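Local coordinates for protein tyrosine--tRNA ligase, mitochondrial (Coccidioides posadasii, PDB 5IJX) that probably attaches L-tyrosine to mitochondrial tRNA(Tyr) at the expense of ATP, as a class I aminoacyl-tRNA synthetase, at residues L38-L41 and E42-L46; N48-V51 and G52-A56. All coordinates share one frame; numbering follows the deposited sequence.

Contact 1 and contact 2 follow in series along the chain, their centres about 12 Å apart. The first is the C-terminal end of helix 37-43, closed by a Schellman motif; the second is the turn from strand 49-51 into helix 54-63. Strand 49-51 is an outermost strand of the mixed six-stranded sheet in the class I synthetase core, the part of the protein that also holds the bound tyrosine. The two contacts touch directly: E42 OE2 of contact 1 and R54 NE of contact 2 form a 2.9 Å salt bridge, and L38 CD2 packs on R54 O at 3.6 Å. Helix 37-43 is thereby joined to the start of helix 54-63 beside the sheet edge.

Contact 1. Residues L38-L41 and E42-L46; sequences LSFL and EERGL
F40 and R44, one helical turn apart, meet in a CH-pi contact at the C-terminal end of helix 37-43, where a Schellman motif closes the last turn. Their side chains run side by side in the same direction. R44 CG sits over one face of the F40 ring, 4.0 Å from its centroid and only 15° off the normal. The R44 chain bends at chi2 and chi3, and CD follows CG along the ring, reaching CZ and CE1. Beyond the ring, the guanidinium is held by backbone carbonyls: NE bonds to K331 O and NH1 to V336 O. F40 CG stands anti to its backbone N (chi1 175°), which carries the ring toward the C-terminal end of the helix and under R44. E43 meets the same ring differently: its OE2 lies at the edge, near the ring plane, 3.5 Å from CD1, with the carboxylate turned 62° against the ring. W92, on helix 84-95, adds an edge-to-face ring contact with F40.

The backbone gives the evidence for the helix end. E42 N and E43 N still make regular bonds to L38 O and S39 O. G45 then takes a positive phi, and the chain turns so that L46 N bonds back to L41 O at 3.2 Å, while G45 N reaches E42 O at 2.7 Å. The same reversal places the leucines of this turn together, with L41 CD2 4.2 Å from L46 CD1.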
loop_
_atom_site.group_PDB
_atom_site.type_symbol
_atom_site.label_atom_id
_atom_site.label_comp_id
_atom_site.label_asym_id
_atom_site.label_seq_id
_atom_site.Cartn_x
_atom_site.Cartn_y
_atom_site.Cartn_z
ATOM N N LEU A 38 5.062 35.524 -4.929
ATOM C CA LEU A 38 3.925 35.255 -4.054
ATOM C C LEU A 38 3.082 36.508 -3.855
ATOM O O LEU A 38 1.852 36.468 -3.966
ATOM C CB LEU A 38 4.420 34.714 -2.712
ATOM C CG LEU A 38 3.342 34.232 -1.743
ATOM C CD1 LEU A 38 2.566 33.060 -2.331
ATOM C CD2 LEU A 38 3.966 33.850 -0.412
ATOM N N SER A 39 3.731 37.636 -3.554
ATOM C CA SER A 39 3.011 38.900 -3.438
ATOM C C SER A 39 2.175 39.168 -4.683
ATOM O O SER A 39 1.020 39.605 -4.588
ATOM C CB SER A 39 4.000 40.042 -3.201
ATOM O OG SER A 39 3.332 41.288 -3.116
ATOM N N PHE A 40 2.740 38.903 -5.863
ATOM C CA PHE A 40 2.003 39.114 -7.104
ATOM C C PHE A 40 0.778 38.211 -7.172
ATOM O O PHE A 40 -0.336 38.678 -7.442
ATOM C CB PHE A 40 2.924 38.876 -8.301
ATOM C CG PHE A 40 2.227 38.953 -9.625
ATOM C CD1 PHE A 40 1.764 40.163 -10.112
ATOM C CD2 PHE A 40 2.041 37.814 -10.389
ATOM C CE1 PHE A 40 1.124 40.234 -11.332
ATOM C CE2 PHE A 40 1.402 37.878 -11.611
ATOM C CZ PHE A 40 0.943 39.090 -12.084
ATOM N N LEU A 41 0.960 36.909 -6.926
ATOM C CA LEU A 41 -0.181 35.998 -6.910
ATOM C C LEU A 41 -1.267 36.498 -5.967
ATOM O O LEU A 41 -2.464 36.383 -6.261
ATOM C CB LEU A 41 0.263 34.590 -6.502
ATOM C CG LEU A 41 1.083 33.758 -7.493
ATOM C CD1 LEU A 41 1.330 32.376 -6.911
ATOM C CD2 LEU A 41 0.396 33.647 -8.847
ATOM N N GLU A 42 -0.868 37.060 -4.824
ATOM C CA GLU A 42 -1.844 37.595 -3.881
ATOM C C GLU A 42 -2.593 38.778 -4.484
ATOM O O GLU A 42 -3.826 38.842 -4.420
ATOM C CB GLU A 42 -1.151 38.005 -2.580
ATOM C CG GLU A 42 -0.572 36.843 -1.789
ATOM C CD GLU A 42 0.186 37.297 -0.556
ATOM O OE1 GLU A 42 0.569 38.483 -0.497
ATOM O OE2 GLU A 42 0.396 36.467 0.355
ATOM N N GLU A 43 -1.864 39.727 -5.078
ATOM C CA GLU A 43 -2.526 40.889 -5.658
ATOM C C GLU A 43 -3.442 40.503 -6.813
ATOM O O GLU A 43 -4.284 41.313 -7.216
ATOM C CB GLU A 43 -1.482 41.924 -6.106
ATOM C CG GLU A 43 -1.235 42.019 -7.610
ATOM C CD GLU A 43 -0.211 43.087 -7.959
ATOM O OE1 GLU A 43 0.208 43.831 -7.048
ATOM O OE2 GLU A 43 0.175 43.183 -9.145
ATOM N N ARG A 44 -3.303 39.293 -7.350
ATOM C CA ARG A 44 -4.230 38.775 -8.347
ATOM C C ARG A 44 -5.381 37.990 -7.730
ATOM O O ARG A 44 -6.275 37.551 -8.459
ATOM C CB ARG A 44 -3.491 37.880 -9.352
ATOM C CG ARG A 44 -2.312 38.542 -10.054
ATOM C CD ARG A 44 -2.735 39.692 -10.962
ATOM N NE ARG A 44 -3.503 39.240 -12.121
ATOM C CZ ARG A 44 -3.675 39.952 -13.231
ATOM N NH1 ARG A 44 -3.128 41.156 -13.347
ATOM N NH2 ARG A 44 -4.389 39.460 -14.234
ATOM N N GLY A 45 -5.381 37.799 -6.412
ATOM C CA GLY A 45 -6.463 37.091 -5.759
ATOM C C GLY A 45 -6.483 35.603 -6.005
ATOM O O GLY A 45 -7.499 34.955 -5.736
ATOM N N LEU A 46 -5.387 35.035 -6.512
ATOM C CA LEU A 46 -5.311 33.597 -6.736
ATOM C C LEU A 46 -4.888 32.825 -5.495
ATOM O O LEU A 46 -4.869 31.590 -5.533
ATOM C CB LEU A 46 -4.333 33.290 -7.873
ATOM C CG LEU A 46 -4.717 33.789 -9.268
ATOM C CD1 LEU A 46 -3.597 33.503 -10.256
ATOM C CD2 LEU A 46 -6.019 33.156 -9.745
#

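Contact 2. Residues N48-V51 and G52-A56; sequences NSVV and GQRDA
A tight turn leads from edge strand 49-51 of the synthetase core into helix 54-63, and V50 fills its inner side. Its CB points toward the returning chain, and the two methyls divide the work. CG1, anti to the backbone N, lies 3.6 Å from G52 O and 3.9 Å from R54 CA, and so touches backbone both within the turn, at G52, and at the first residue of the helix. CG2 meets the aliphatic start of the arginine, 3.9 Å from R54 CG, where the two side chains cross. No hydrogen bond links the two segments, so their contact is one of van der Waals packing.

G52 makes the change of direction with phi 111°; at these backbone angles a CB would collide with V51 O, which accounts for a glycine here. Q53 follows at the N-cap position, and the helix begins at R54. Past CG the R54 chain bends at chi2 (-94°) and carries the guanidinium away from V50 to a group of acids. NH1 bonds to D55 OD2 at 3.1 Å as part of a salt bridge; it approaches nearly along the carboxylate C-O axis, but the acceptor lies 23° out of the guanidinium plane. NH1 also pairs with D58, while NE pairs with E42 of helix 37-43.

V51 faces the other way from V50 and packs on I246, L247 and M250 of helix 243-259; its side chain is about 12 Å from the bound tyrosine. Backbone bonds from S49 to T282 and from V51 to G280 pair the strand antiparallel with strand 279-283, and N48 and S49 both face T282 in a classic beta bulge. The turn thus places helix 54-63 directly after the sheet's edge strand, with helix 37-43 lying against the N-terminal end of helix 54-63, where L38 touches R54 and D58.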
loop_
_atom_site.group_PDB
_atom_site.type_symbol
_atom_site.label_atom_id
_atom_site.label_comp_id
_atom_site.label_asym_id
_atom_site.label_seq_id
_atom_site.Cartn_x
_atom_site.Cartn_y
_atom_site.Cartn_z
ATOM N N ASN A 48 -5.879 31.813 -1.988
ATOM C CA ASN A 48 -6.822 31.736 -0.878
ATOM C C ASN A 48 -6.098 31.519 0.446
ATOM O O ASN A 48 -6.492 32.092 1.468
ATOM C CB ASN A 48 -7.847 30.629 -1.113
ATOM C CG ASN A 48 -8.803 30.465 0.059
ATOM O OD1 ASN A 48 -8.782 29.450 0.756
ATOM N ND2 ASN A 48 -9.635 31.474 0.289
ATOM N N SER A 49 -5.039 30.713 0.455
ATOM C CA SER A 49 -4.226 30.581 1.660
ATOM C C SER A 49 -2.938 29.852 1.302
ATOM O O SER A 49 -2.818 29.243 0.234
ATOM C CB SER A 49 -4.971 29.846 2.780
ATOM O OG SER A 49 -4.964 28.448 2.564
ATOM N N VAL A 50 -1.975 29.930 2.216
ATOM C CA VAL A 50 -0.692 29.252 2.089
ATOM C C VAL A 50 -0.655 28.106 3.087
ATOM O O VAL A 50 -1.004 28.287 4.261
ATOM C CB VAL A 50 0.481 30.215 2.336
ATOM C CG1 VAL A 50 1.799 29.450 2.388
ATOM C CG2 VAL A 50 0.525 31.286 1.258
ATOM N N VAL A 51 -0.227 26.936 2.626
ATOM C CA VAL A 51 0.035 25.806 3.508
ATOM C C VAL A 51 1.520 25.849 3.850
ATOM O O VAL A 51 2.374 25.622 2.986
ATOM C CB VAL A 51 -0.358 24.471 2.864
ATOM C CG1 VAL A 51 -0.582 23.417 3.944
ATOM C CG2 VAL A 51 -1.610 24.629 2.010
ATOM N N GLY A 52 1.821 26.148 5.110
ATOM C CA GLY A 52 3.160 26.481 5.552
ATOM C C GLY A 52 3.252 27.948 5.939
ATOM O O GLY A 52 2.290 28.711 5.844
ATOM N N GLN A 53 4.444 28.335 6.386
ATOM C CA GLN A 53 4.690 29.732 6.721
ATOM C C GLN A 53 4.743 30.559 5.440
ATOM O O GLN A 53 5.536 30.273 4.537
ATOM C CB GLN A 53 5.982 29.874 7.520
ATOM C CG GLN A 53 5.779 29.800 9.027
ATOM C CD GLN A 53 7.003 30.241 9.804
ATOM O OE1 GLN A 53 8.013 30.636 9.222
ATOM N NE2 GLN A 53 6.919 30.179 11.127
ATOM N N ARG A 54 3.890 31.582 5.365
ATOM C CA ARG A 54 3.757 32.366 4.141
ATOM C C ARG A 54 5.073 33.043 3.770
ATOM O O ARG A 54 5.566 32.902 2.643
ATOM C CB ARG A 54 2.636 33.393 4.317
ATOM C CG ARG A 54 2.354 34.248 3.095
ATOM C CD ARG A 54 3.111 35.564 3.147
ATOM N NE ARG A 54 2.851 36.389 1.971
ATOM C CZ ARG A 54 3.728 37.228 1.428
ATOM N NH1 ARG A 54 4.946 37.358 1.941
ATOM N NH2 ARG A 54 3.391 37.934 0.359
ATOM N N ASP A 55 5.659 33.789 4.711
ATOM C CA ASP A 55 6.907 34.488 4.423
ATOM C C ASP A 55 8.030 33.514 4.090
ATOM O O ASP A 55 8.924 33.846 3.303
ATOM C CB ASP A 55 7.303 35.370 5.607
ATOM C CG ASP A 55 6.320 36.503 5.845
ATOM O OD1 ASP A 55 6.278 37.030 6.976
ATOM O OD2 ASP A 55 5.588 36.864 4.899
ATOM N N ALA A 56 8.005 32.315 4.676
ATOM C CA ALA A 56 8.991 31.301 4.318
ATOM C C ALA A 56 8.850 30.890 2.857
ATOM O O ALA A 56 9.851 30.665 2.168
ATOM C CB ALA A 56 8.848 30.082 5.230
#